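Side-chain contacts in catechol 1,2-dioxygenase (Acinetobacter sp., PDB 1DMH), which catalyses the iron(III)-dependent intradiol cleavage of catechol by O2 to cis,cis-muconate, the first step of the catechol branch of the beta-ketoadipate pathway: residues 161-165 with 166-170; 174-177 with 178-181; 207-210 with 211-214; 219-222 with 223-226. One frame throughout, in Å; residues are numbered along the deposited sequence.

How the contacts relate
Three of the four contacts gather round the iron and its bound 4-methylcatechol. Contacts 1 and 4 both supply iron ligands: Tyr164 OH lies 3.0 Å from His224 NE2 and 3.1 Å from His226 NE2. Contact 2 stands one shell further out, with the side chain of Arg179 about 8 Å from the metal, and grips contact 1 through two probable hydrogen bonds, Ser165 OG to Asn177 O and Arg179 NH2 to Ser165 O, each 2.8 Å long. Contact 3 faces elsewhere, onto a phospholipid near the second subunit. Its centre is about 18 Å from that of contact 4, yet Leu212 CD1 still packs at 3.8 Å on Gly219 CA, joining helix 207-214 to strand 220-230.

Contact 1 of 4, residues 161-165 with 166-170; sequences KGFYS and HFDPT. With FE (Fe (III) ion), chain C; MCT (4-methylcatechol), chain D.
Phe163 and Pro169 make the tight centre of this loop. Pro169 sets CG over one face of the phenyl ring, 3.5 Å from the centroid of Phe163 and 16° off the normal, a clear CH-pi contact. The carbonyl oxygen of Lys161 lies over the opposite face, so the ring is held between backbone and proline. CG of Phe163 stands anti to its own carbonyl carbon (chi1 -61°), which turns the ring toward residues 168-170. Asp168 OD1 approaches ring atom CD2 of Phe163 obliquely, and Thr170 CG2 touches CE2 at 3.7 Å. That same OD1 is doubly held: Thr170 OG1 donates to it over 2.6 Å and Thr170 N over 2.8 Å, both from one face of the carboxylate, and the backbone bond makes an Asx turn. The other oxygen, OD2, is bonded to Gln173.

Outward, the packing slackens. The exposed Lys161 bends at chi3 and brings NZ only to 4.1 Å from Thr170 OG1, with no bond between them.

Toward the protein interior a type II turn runs from Tyr164 to Phe167, closed by Phe167 N to Tyr164 O, while water 1 links Tyr164 N to Phe167 O. Ser165 OG and His166 NE2 are bonded to the backbone of Asn177 and Phe176. From this fixed turn the Tyr164 ring leads away from the loop, and its OH binds the iron at 1.9 Å and lies 2.6 Å from O4 of 4-methylcatechol. A tyrosine ligand carried on a loop between strands is characteristic of the ferric site of intradiol dioxygenases.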
loop_
_atom_site.group_PDB
_atom_site.type_symbol
_atom_site.label_atom_id
_atom_site.label_comp_id
_atom_site.label_asym_id
_atom_site.label_seq_id
_atom_site.Cartn_x
_atom_site.Cartn_y
_atom_site.Cartn_z
ATOM N N LYS A 161 -23.060 9.409 -15.562
ATOM C CA LYS A 161 -22.635 9.824 -14.232
ATOM C C LYS A 161 -21.179 9.438 -13.984
ATOM O O LYS A 161 -20.641 9.689 -12.912
ATOM C CB LYS A 161 -23.551 9.199 -13.183
ATOM C CG LYS A 161 -24.951 9.794 -13.248
ATOM C CD LYS A 161 -25.851 9.256 -12.170
ATOM C CE LYS A 161 -26.173 7.789 -12.399
ATOM N NZ LYS A 161 -26.972 7.181 -11.257
ATOM N N GLY A 162 -20.550 8.830 -14.992
ATOM C CA GLY A 162 -19.164 8.413 -14.867
ATOM C C GLY A 162 -18.970 7.079 -14.154
ATOM O O GLY A 162 -17.859 6.753 -13.740
ATOM N N PHE A 163 -20.035 6.298 -14.008
ATOM C CA PHE A 163 -19.933 4.998 -13.345
ATOM C C PHE A 163 -20.003 3.823 -14.316
ATOM O O PHE A 163 -20.724 3.866 -15.319
ATOM C CB PHE A 163 -21.047 4.847 -12.307
ATOM C CG PHE A 163 -20.986 5.860 -11.230
ATOM C CD1 PHE A 163 -19.756 6.354 -10.799
ATOM C CD2 PHE A 163 -22.145 6.344 -10.657
ATOM C CE1 PHE A 163 -19.677 7.333 -9.806
ATOM C CE2 PHE A 163 -22.087 7.319 -9.669
ATOM C CZ PHE A 163 -20.839 7.818 -9.241
ATOM N N TYR A 164 -19.249 2.778 -13.981
ATOM C CA TYR A 164 -19.182 1.547 -14.757
ATOM C C TYR A 164 -19.961 0.459 -14.044
ATOM O O TYR A 164 -20.053 0.466 -12.808
ATOM C CB TYR A 164 -17.740 1.035 -14.873
ATOM C CG TYR A 164 -16.798 1.840 -15.747
ATOM C CD1 TYR A 164 -16.251 3.063 -15.318
ATOM C CD2 TYR A 164 -16.425 1.355 -16.998
ATOM C CE1 TYR A 164 -15.351 3.768 -16.132
ATOM C CE2 TYR A 164 -15.546 2.035 -17.803
ATOM C CZ TYR A 164 -15.017 3.233 -17.372
ATOM O OH TYR A 164 -14.180 3.890 -18.220
ATOM N N SER A 165 -20.500 -0.487 -14.811
ATOM C CA SER A 165 -21.202 -1.602 -14.205
ATOM C C SER A 165 -20.142 -2.389 -13.423
ATOM O O SER A 165 -18.960 -2.403 -13.803
ATOM C CB SER A 165 -21.886 -2.481 -15.277
ATOM O OG SER A 165 -20.993 -3.018 -16.224
ATOM N N HIS A 166 -20.571 -3.011 -12.321
ATOM C CA HIS A 166 -19.714 -3.795 -11.438
ATOM C C HIS A 166 -18.840 -2.919 -10.530
ATOM O O HIS A 166 -18.174 -3.425 -9.635
ATOM C CB HIS A 166 -18.875 -4.776 -12.258
ATOM C CG HIS A 166 -19.704 -5.734 -13.055
ATOM N ND1 HIS A 166 -20.419 -6.761 -12.477
ATOM C CD2 HIS A 166 -20.033 -5.746 -14.370
ATOM C CE1 HIS A 166 -21.151 -7.363 -13.399
ATOM N NE2 HIS A 166 -20.937 -6.767 -14.556
ATOM N N PHE A 167 -18.841 -1.608 -10.751
ATOM C CA PHE A 167 -18.068 -0.685 -9.908
ATOM C C PHE A 167 -18.893 0.569 -9.656
ATOM O O PHE A 167 -18.339 1.634 -9.394
ATOM C CB PHE A 167 -16.744 -0.258 -10.562
ATOM C CG PHE A 167 -15.860 -1.396 -10.936
ATOM C CD1 PHE A 167 -14.981 -1.939 -10.005
ATOM C CD2 PHE A 167 -15.924 -1.958 -12.212
ATOM C CE1 PHE A 167 -14.175 -3.029 -10.330
ATOM C CE2 PHE A 167 -15.121 -3.051 -12.549
ATOM C CZ PHE A 167 -14.245 -3.588 -11.604
ATOM N N ASP A 168 -20.214 0.430 -9.739
ATOM C CA ASP A 168 -21.123 1.546 -9.543
ATOM C C ASP A 168 -21.399 1.723 -8.060
ATOM O O ASP A 168 -22.074 0.895 -7.441
ATOM C CB ASP A 168 -22.450 1.291 -10.253
ATOM C CG ASP A 168 -23.309 2.537 -10.328
ATOM O OD1 ASP A 168 -23.274 3.340 -9.366
ATOM O OD2 ASP A 168 -24.032 2.702 -11.335
ATOM N N PRO A 169 -20.896 2.822 -7.473
ATOM C CA PRO A 169 -21.061 3.139 -6.054
ATOM C C PRO A 169 -22.500 3.378 -5.604
ATOM O O PRO A 169 -22.802 3.310 -4.411
ATOM C CB PRO A 169 -20.209 4.396 -5.900
ATOM C CG PRO A 169 -20.401 5.071 -7.255
ATOM C CD PRO A 169 -20.105 3.877 -8.133
ATOM N N THR A 170 -23.387 3.651 -6.553
ATOM C CA THR A 170 -24.768 3.949 -6.212
ATOM C C THR A 170 -25.744 2.786 -6.299
ATOM O O THR A 170 -26.954 3.005 -6.262
ATOM C CB THR A 170 -25.302 5.106 -7.084
ATOM O OG1 THR A 170 -25.332 4.704 -8.460
ATOM C CG2 THR A 170 -24.405 6.332 -6.936
HETATM FE FE FE C . -12.292 4.241 -18.181
HETATM C C1 MCT D . -8.874 5.064 -14.537
HETATM C C2 MCT D . -8.961 4.505 -15.824
HETATM C C3 MCT D . -10.229 4.434 -16.437
HETATM O O3 MCT D . -10.330 3.893 -17.692
HETATM C C4 MCT D . -11.373 4.897 -15.807
HETATM O O4 MCT D . -12.581 4.808 -16.453
HETATM C C5 MCT D . -11.313 5.446 -14.554
HETATM C C6 MCT D . -9.988 5.533 -13.886
HETATM C C MCT D . -7.500 5.149 -13.845
HETATM O O HOH W 1 -17.475 3.059 -11.570
HETATM O O HOH W 2 -11.027 3.177 -16.204
#

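Contact 2 of 4, residues 174-177 with 178-181; sequences QAFN and MRRS
Phe176 meets both arginines of 178-181, which leave the turn on different errands. Arg180 bends at chi2 (-66°), so its guanidinium swings back alongside the chain and presents an edge, near its own plane, to the carbonyl of Phe176. NH1 lies 2.8 Å from Phe176 O, but the bond is weak, with an N-H...O angle of only 121°. The same nitrogen is better aimed at the carbonyl of its neighbour: NH1 to Arg179 O is also 2.8 Å, at 161°, within the guanidinium plane though well above the plane of the carbonyl. Water 3 extends the cluster by donating to Ala175 O and weakly accepting from Arg180 NH1.

Arg179 takes the other course. Extended from CG to NE, its guanidinium reaches Ser165 O and Leu109 O, beside the iron ligand Tyr164. Only its stem attends this contact: CB is 3.5 Å from Phe176 O, and CD passes 4.3 Å from CD1 of the Phe176 ring, approaching obliquely. That ring also meets His166 edge-to-face. On the far part of the bend, Met178 crosses the Asn177 side chain at a slant, its CE curled back by the turn at chi3.

Two successive type II turns, 174-177 and 176-179, shape the backbone here and lead into strand 179-183. Phe176 O closes the second through a weak bond from Arg179 N, 3.1 Å long. The chemistry is that of a cation among neutral carbonyls, whose dipoles would probably stabilise the positive charge of Arg180: NH1 is held by one well-directed bond, to Arg179 O, and by weak ones to Phe176 O and water 3.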
loop_
_atom_site.group_PDB
_atom_site.type_symbol
_atom_site.label_atom_id
_atom_site.label_comp_id
_atom_site.label_asym_id
_atom_site.label_seq_id
_atom_site.Cartn_x
_atom_site.Cartn_y
_atom_site.Cartn_z
ATOM N N GLN A 174 -27.369 -3.370 -14.371
ATOM C CA GLN A 174 -27.544 -4.717 -14.851
ATOM C C GLN A 174 -26.117 -5.212 -15.057
ATOM O O GLN A 174 -25.231 -4.434 -15.419
ATOM C CB GLN A 174 -28.298 -4.678 -16.169
ATOM C CG GLN A 174 -28.653 -6.030 -16.727
ATOM C CD GLN A 174 -29.470 -5.902 -17.994
ATOM O OE1 GLN A 174 -30.507 -5.227 -18.009
ATOM N NE2 GLN A 174 -29.015 -6.547 -19.067
ATOM N N ALA A 175 -25.883 -6.491 -14.801
ATOM C CA ALA A 175 -24.542 -7.038 -14.981
ATOM C C ALA A 175 -24.142 -6.770 -16.425
ATOM O O ALA A 175 -24.982 -6.830 -17.322
ATOM C CB ALA A 175 -24.532 -8.547 -14.695
ATOM N N PHE A 176 -22.865 -6.461 -16.634
ATOM C CA PHE A 176 -22.308 -6.166 -17.960
ATOM C C PHE A 176 -22.966 -5.016 -18.741
ATOM O O PHE A 176 -22.845 -4.946 -19.964
ATOM C CB PHE A 176 -22.277 -7.426 -18.837
ATOM C CG PHE A 176 -21.473 -8.541 -18.254
ATOM C CD1 PHE A 176 -20.085 -8.489 -18.267
ATOM C CD2 PHE A 176 -22.100 -9.615 -17.622
ATOM C CE1 PHE A 176 -19.326 -9.495 -17.648
ATOM C CE2 PHE A 176 -21.356 -10.630 -17.001
ATOM C CZ PHE A 176 -19.969 -10.569 -17.013
ATOM N N ASN A 177 -23.658 -4.120 -18.037
ATOM C CA ASN A 177 -24.268 -2.979 -18.694
ATOM C C ASN A 177 -23.088 -2.194 -19.295
ATOM O O ASN A 177 -22.079 -1.971 -18.610
ATOM C CB ASN A 177 -25.002 -2.094 -17.683
ATOM C CG ASN A 177 -25.821 -0.996 -18.352
ATOM O OD1 ASN A 177 -25.997 0.091 -17.788
ATOM N ND2 ASN A 177 -26.344 -1.278 -19.533
ATOM N N MET A 178 -23.224 -1.811 -20.570
ATOM C CA MET A 178 -22.216 -1.060 -21.331
ATOM C C MET A 178 -20.877 -1.799 -21.468
ATOM O O MET A 178 -19.812 -1.184 -21.503
ATOM C CB MET A 178 -22.024 0.319 -20.694
ATOM C CG MET A 178 -23.343 1.150 -20.650
ATOM S SD MET A 178 -23.162 2.715 -19.753
ATOM C CE MET A 178 -22.597 2.078 -18.155
ATOM N N ARG A 179 -20.947 -3.129 -21.556
ATOM C CA ARG A 179 -19.771 -3.980 -21.716
ATOM C C ARG A 179 -20.162 -5.100 -22.700
ATOM O O ARG A 179 -21.051 -5.895 -22.399
ATOM C CB ARG A 179 -19.362 -4.620 -20.374
ATOM C CG ARG A 179 -18.895 -3.669 -19.268
ATOM C CD ARG A 179 -18.681 -4.440 -17.951
ATOM N NE ARG A 179 -18.275 -3.593 -16.826
ATOM C CZ ARG A 179 -17.058 -3.062 -16.680
ATOM N NH1 ARG A 179 -16.113 -3.291 -17.594
ATOM N NH2 ARG A 179 -16.784 -2.324 -15.605
ATOM N N ARG A 180 -19.506 -5.174 -23.858
ATOM C CA ARG A 180 -19.814 -6.221 -24.833
ATOM C C ARG A 180 -18.578 -6.683 -25.595
ATOM O O ARG A 180 -17.567 -5.972 -25.661
ATOM C CB ARG A 180 -20.823 -5.720 -25.874
ATOM C CG ARG A 180 -22.240 -5.452 -25.394
ATOM C CD ARG A 180 -22.969 -6.720 -24.951
ATOM N NE ARG A 180 -24.345 -6.403 -24.592
ATOM C CZ ARG A 180 -24.740 -5.889 -23.430
ATOM N NH1 ARG A 180 -23.875 -5.680 -22.445
ATOM N NH2 ARG A 180 -26.033 -5.635 -23.231
ATOM N N SER A 181 -18.671 -7.881 -26.174
ATOM C CA SER A 181 -17.613 -8.412 -27.027
ATOM C C SER A 181 -18.275 -8.540 -28.379
ATOM O O SER A 181 -19.370 -9.086 -28.480
ATOM C CB SER A 181 -17.149 -9.794 -26.579
ATOM O OG SER A 181 -16.449 -9.698 -25.365
HETATM O O HOH W 3 -25.945 -5.844 -19.801
#

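Contact 3 of 4, residues 207-210 with 211-214; sequences PTQQ and LLNQ. With LIO ([1-pentadecanoyl-2-decanoyl-glycerol-3-yl]phosphonyl choline), chain E.
Helix 207-214 borders a phospholipid pocket next to the second subunit, and its side chains pair one turn apart, Thr208 with Leu212 and Gln209 with Asn213. On the buried flank Thr208 and Leu212 lie side by side and point the same way, CG2 4.0 Å from CD1. OG1 of Thr208 stands anti to the carbonyl carbon (chi1 -61°), where it bonds Glu70, and CG2 lies anti to the backbone N, where it meets the leucine. Beneath them Leu212 N bonds to Thr208 O over 2.9 Å.

The amide chains of Gln209 and Asn213 occupy a more solvent-facing side and cross at about a right angle, their amide planes 39° apart. Their backbones are joined by the bond from Asn213 N to Gln209 O, 2.8 Å long.

Toward the lipid, Gln214 CG lies 3.5 Å from Gln210 O, and the bend at chi2 (-64°) then brings the amide to the lipid, with OE1 3.6 Å from phosphate-ester oxygen O3P. Its backbone bond to Gln210 O is long and weak. Leu211 brings CG to 4.2 Å from acyl carbon C34 and also packs on Val30 of the second subunit, whose Asn27 touches Gln214. With Thr208, Leu211 and Leu212 buried and Gln209 and Asn213 toward solvent, this is an amphipathic helix, packed against helices 52-67 and 71-77 and bordering a lipid site.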
loop_
_atom_site.group_PDB
_atom_site.type_symbol
_atom_site.label_atom_id
_atom_site.label_comp_id
_atom_site.label_asym_id
_atom_site.label_seq_id
_atom_site.Cartn_x
_atom_site.Cartn_y
_atom_site.Cartn_z
ATOM N N PRO A 207 -8.617 7.823 -0.901
ATOM C CA PRO A 207 -7.179 8.095 -0.779
ATOM C C PRO A 207 -6.471 8.627 -2.059
ATOM O O PRO A 207 -5.518 9.402 -1.973
ATOM C CB PRO A 207 -6.622 6.740 -0.301
ATOM C CG PRO A 207 -7.643 5.727 -0.852
ATOM C CD PRO A 207 -8.913 6.434 -0.494
ATOM N N THR A 208 -6.926 8.214 -3.235
ATOM C CA THR A 208 -6.266 8.677 -4.451
ATOM C C THR A 208 -6.466 10.190 -4.577
ATOM O O THR A 208 -5.512 10.944 -4.788
ATOM C CB THR A 208 -6.803 7.943 -5.728
ATOM O OG1 THR A 208 -6.557 6.535 -5.609
ATOM C CG2 THR A 208 -6.096 8.447 -6.979
ATOM N N GLN A 209 -7.705 10.639 -4.428
ATOM C CA GLN A 209 -7.956 12.057 -4.541
ATOM C C GLN A 209 -7.269 12.822 -3.422
ATOM O O GLN A 209 -6.774 13.941 -3.634
ATOM C CB GLN A 209 -9.449 12.336 -4.528
ATOM C CG GLN A 209 -9.761 13.790 -4.846
ATOM C CD GLN A 209 -9.215 14.195 -6.195
ATOM O OE1 GLN A 209 -8.340 15.057 -6.288
ATOM N NE2 GLN A 209 -9.716 13.569 -7.248
ATOM N N GLN A 210 -7.253 12.248 -2.221
ATOM C CA GLN A 210 -6.571 12.900 -1.112
ATOM C C GLN A 210 -5.099 13.153 -1.451
ATOM O O GLN A 210 -4.590 14.244 -1.201
ATOM C CB GLN A 210 -6.648 12.051 0.153
ATOM C CG GLN A 210 -8.074 11.818 0.617
ATOM C CD GLN A 210 -8.791 13.116 0.984
ATOM O OE1 GLN A 210 -10.035 13.159 1.065
ATOM N NE2 GLN A 210 -8.009 14.181 1.229
ATOM N N LEU A 211 -4.410 12.162 -2.013
ATOM C CA LEU A 211 -3.015 12.364 -2.361
ATOM C C LEU A 211 -2.901 13.403 -3.499
ATOM O O LEU A 211 -2.074 14.327 -3.424
ATOM C CB LEU A 211 -2.365 11.055 -2.807
ATOM C CG LEU A 211 -0.885 10.912 -2.436
ATOM C CD1 LEU A 211 -0.286 9.747 -3.195
ATOM C CD2 LEU A 211 -0.126 12.165 -2.717
ATOM N N LEU A 212 -3.715 13.261 -4.546
ATOM C CA LEU A 212 -3.662 14.195 -5.676
ATOM C C LEU A 212 -3.863 15.627 -5.195
ATOM O O LEU A 212 -3.253 16.551 -5.729
ATOM C CB LEU A 212 -4.711 13.832 -6.740
ATOM C CG LEU A 212 -4.447 12.552 -7.552
ATOM C CD1 LEU A 212 -5.684 12.133 -8.357
ATOM C CD2 LEU A 212 -3.244 12.801 -8.484
ATOM N N ASN A 213 -4.700 15.810 -4.176
ATOM C CA ASN A 213 -4.926 17.143 -3.639
ATOM C C ASN A 213 -3.629 17.723 -3.120
ATOM O O ASN A 213 -3.350 18.907 -3.346
ATOM C CB ASN A 213 -5.933 17.139 -2.490
ATOM C CG ASN A 213 -7.370 16.976 -2.957
ATOM O OD1 ASN A 213 -7.684 17.184 -4.140
ATOM N ND2 ASN A 213 -8.266 16.639 -2.012
ATOM N N GLN A 214 -2.838 16.897 -2.433
ATOM C CA GLN A 214 -1.561 17.332 -1.872
ATOM C C GLN A 214 -0.545 17.730 -2.947
ATOM O O GLN A 214 0.416 18.420 -2.646
ATOM C CB GLN A 214 -0.950 16.236 -1.012
ATOM C CG GLN A 214 -1.783 15.798 0.176
ATOM C CD GLN A 214 -1.973 16.892 1.195
ATOM O OE1 GLN A 214 -1.011 17.526 1.631
ATOM N NE2 GLN A 214 -3.218 17.112 1.600
HETATM C C1 LIO E . -0.719 15.310 5.368
HETATM C C2 LIO E . -0.375 14.453 4.336
HETATM C C3 LIO E . 0.977 14.177 4.447
HETATM C C4 LIO E . -2.141 17.483 8.778
HETATM C C5 LIO E . -3.253 18.529 9.057
HETATM C C6 LIO E . -3.347 18.048 11.475
HETATM C C7 LIO E . -4.275 20.090 10.615
HETATM C C8 LIO E . -1.895 19.809 10.675
HETATM C C11 LIO E . 3.228 14.199 5.375
HETATM C C12 LIO E . 3.475 13.178 4.238
HETATM C C13 LIO E . 4.868 12.576 4.310
HETATM C C14 LIO E . 4.888 11.279 3.514
HETATM C C15 LIO E . 6.218 10.561 3.759
HETATM C C16 LIO E . 6.128 9.132 3.242
HETATM C C17 LIO E . 7.447 8.396 3.475
HETATM C C18 LIO E . 7.653 7.351 2.379
HETATM C C19 LIO E . 6.599 6.256 2.516
HETATM C C20 LIO E . 7.242 5.011 3.079
HETATM C C21 LIO E . 6.371 3.812 2.738
HETATM C C22 LIO E . 6.980 2.579 3.402
HETATM C C23 LIO E . 6.037 1.397 3.257
HETATM C C24 LIO E . 6.662 0.181 3.929
HETATM C C25 LIO E . 5.594 -0.557 4.725
HETATM C C31 LIO E . -1.179 12.186 3.181
HETATM C C32 LIO E . -0.071 12.107 2.110
HETATM C C33 LIO E . 0.653 10.751 2.219
HETATM C C34 LIO E . 1.526 10.538 0.979
HETATM C C35 LIO E . 2.406 9.304 1.155
HETATM C C36 LIO E . 2.011 8.257 0.121
HETATM C C37 LIO E . 3.231 7.435 -0.300
HETATM C C38 LIO E . 2.794 6.391 -1.336
HETATM C C39 LIO E . 3.589 6.578 -2.630
HETATM C C40 LIO E . 3.425 5.343 -3.521
HETATM N N LIO E . -3.185 19.108 10.450
HETATM O O2 LIO E . -1.287 13.273 4.192
HETATM O O3 LIO E . 1.851 14.730 5.476
HETATM O O11 LIO E . 4.119 14.557 6.156
HETATM O O31 LIO E . -2.039 11.287 3.208
HETATM O O1P LIO E . 0.009 17.889 6.581
HETATM O O2P LIO E . -2.216 18.717 5.923
HETATM O O3P LIO E . -1.441 16.536 5.078
HETATM O O4P LIO E . -2.042 16.805 7.485
HETATM P P LIO E . -1.414 17.482 6.269
#

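Contact 4 of 4, residues 219-222 with 223-226; sequences GNRP and AHIH. With FE (Fe (III) ion), chain C; MCT (4-methylcatechol), chain D.
Pro222 O accepts from His224 ND1 over 2.8 Å, nearly straight at 175° and almost in the imidazole plane. This second-shell bond fixes the ring's rotation and turns NE2 to the metal in the non-haem ferric site of the intradiol dioxygenase fold. CG of His224 sits between its backbone N and carbonyl carbon (chi1 60°), folding the ring back over the preceding residues. The carbonyl would probably also make the imidazole a somewhat stronger donor to iron.

Arg221 covers one face of that ring: its guanidinium stacks on His224 with centres 4.3 Å apart and planes at 29°. Bends at chi2 and chi3 bring it there, and NH2 is bound by Asp252 in a salt bridge. His226, two residues on along strand 220-230, approaches the metal from another direction and stacks on Trp156.

Iron is thus held by His224 NE2 at 2.0 Å and His226 NE2 at 2.1 Å, with Tyr164 and both oxygens of 4-methylcatechol. Tyr200, also an iron ligand of the enzyme, is not bonded to it here, consistent with displacement by substrate. Arg221 NH1 adds a weak hydrogen bond of 2.9 Å to O3 of 4-methylcatechol, while Arg221 CD rests 3.6 Å from ring carbon C1.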
loop_
_atom_site.group_PDB
_atom_site.type_symbol
_atom_site.label_atom_id
_atom_site.label_comp_id
_atom_site.label_asym_id
_atom_site.label_seq_id
_atom_site.Cartn_x
_atom_site.Cartn_y
_atom_site.Cartn_z
ATOM N N GLY A 219 -8.513 14.913 -10.073
ATOM C CA GLY A 219 -8.614 13.490 -10.324
ATOM C C GLY A 219 -9.612 13.143 -11.404
ATOM O O GLY A 219 -10.315 12.152 -11.286
ATOM N N ASN A 220 -9.650 13.938 -12.471
ATOM C CA ASN A 220 -10.595 13.728 -13.567
ATOM C C ASN A 220 -10.068 13.120 -14.852
ATOM O O ASN A 220 -8.922 13.343 -15.242
ATOM C CB ASN A 220 -11.240 15.051 -13.932
ATOM C CG ASN A 220 -11.909 15.697 -12.754
ATOM O OD1 ASN A 220 -12.818 15.125 -12.144
ATOM N ND2 ASN A 220 -11.453 16.894 -12.406
ATOM N N ARG A 221 -10.943 12.371 -15.521
ATOM C CA ARG A 221 -10.629 11.767 -16.809
ATOM C C ARG A 221 -11.679 12.255 -17.800
ATOM O O ARG A 221 -12.846 12.432 -17.438
ATOM C CB ARG A 221 -10.723 10.224 -16.774
ATOM C CG ARG A 221 -9.799 9.502 -15.778
ATOM C CD ARG A 221 -9.400 8.158 -16.347
ATOM N NE ARG A 221 -8.662 8.407 -17.581
ATOM C CZ ARG A 221 -8.401 7.515 -18.526
ATOM N NH1 ARG A 221 -8.818 6.259 -18.404
ATOM N NH2 ARG A 221 -7.766 7.908 -19.633
ATOM N N PRO A 222 -11.267 12.541 -19.040
ATOM C CA PRO A 222 -12.220 12.987 -20.063
ATOM C C PRO A 222 -13.140 11.790 -20.418
ATOM O O PRO A 222 -12.819 10.642 -20.084
ATOM C CB PRO A 222 -11.298 13.370 -21.221
ATOM C CG PRO A 222 -10.106 12.395 -21.036
ATOM C CD PRO A 222 -9.882 12.584 -19.561
ATOM N N ALA A 223 -14.277 12.041 -21.067
ATOM C CA ALA A 223 -15.180 10.954 -21.474
ATOM C C ALA A 223 -14.398 10.095 -22.474
ATOM O O ALA A 223 -13.807 10.619 -23.411
ATOM C CB ALA A 223 -16.424 11.527 -22.130
ATOM N N HIS A 224 -14.410 8.777 -22.271
ATOM C CA HIS A 224 -13.657 7.856 -23.122
ATOM C C HIS A 224 -14.315 6.469 -23.181
ATOM O O HIS A 224 -15.159 6.116 -22.345
ATOM C CB HIS A 224 -12.243 7.678 -22.573
ATOM C CG HIS A 224 -12.229 7.131 -21.184
ATOM N ND1 HIS A 224 -12.524 7.907 -20.080
ATOM C CD2 HIS A 224 -12.086 5.866 -20.729
ATOM C CE1 HIS A 224 -12.561 7.141 -19.004
ATOM N NE2 HIS A 224 -12.298 5.898 -19.371
ATOM N N ILE A 225 -13.905 5.698 -24.185
ATOM C CA ILE A 225 -14.421 4.346 -24.412
ATOM C C ILE A 225 -13.219 3.406 -24.542
ATOM O O ILE A 225 -12.302 3.678 -25.310
ATOM C CB ILE A 225 -15.261 4.309 -25.703
ATOM C CG1 ILE A 225 -16.461 5.257 -25.546
ATOM C CG2 ILE A 225 -15.710 2.870 -26.005
ATOM C CD1 ILE A 225 -17.233 5.509 -26.834
ATOM N N HIS A 226 -13.225 2.316 -23.781
ATOM C CA HIS A 226 -12.128 1.340 -23.788
ATOM C C HIS A 226 -12.294 0.273 -24.872
ATOM O O HIS A 226 -13.409 -0.113 -25.197
ATOM C CB HIS A 226 -12.081 0.604 -22.446
ATOM C CG HIS A 226 -11.711 1.470 -21.289
ATOM N ND1 HIS A 226 -10.397 1.692 -20.915
ATOM C CD2 HIS A 226 -12.478 2.181 -20.428
ATOM C CE1 HIS A 226 -10.376 2.502 -19.868
ATOM N NE2 HIS A 226 -11.622 2.811 -19.555
HETATM FE FE FE C . -12.292 4.241 -18.181
HETATM C C1 MCT D . -8.874 5.064 -14.537
HETATM C C2 MCT D . -8.961 4.505 -15.824
HETATM C C3 MCT D . -10.229 4.434 -16.437
HETATM O O3 MCT D . -10.330 3.893 -17.692
HETATM C C4 MCT D . -11.373 4.897 -15.807
HETATM O O4 MCT D . -12.581 4.808 -16.453
HETATM C C5 MCT D . -11.313 5.446 -14.554
HETATM C C6 MCT D . -9.988 5.533 -13.886
HETATM C C MCT D . -7.500 5.149 -13.845
HETATM O O HOH W 2 -11.027 3.177 -16.204
#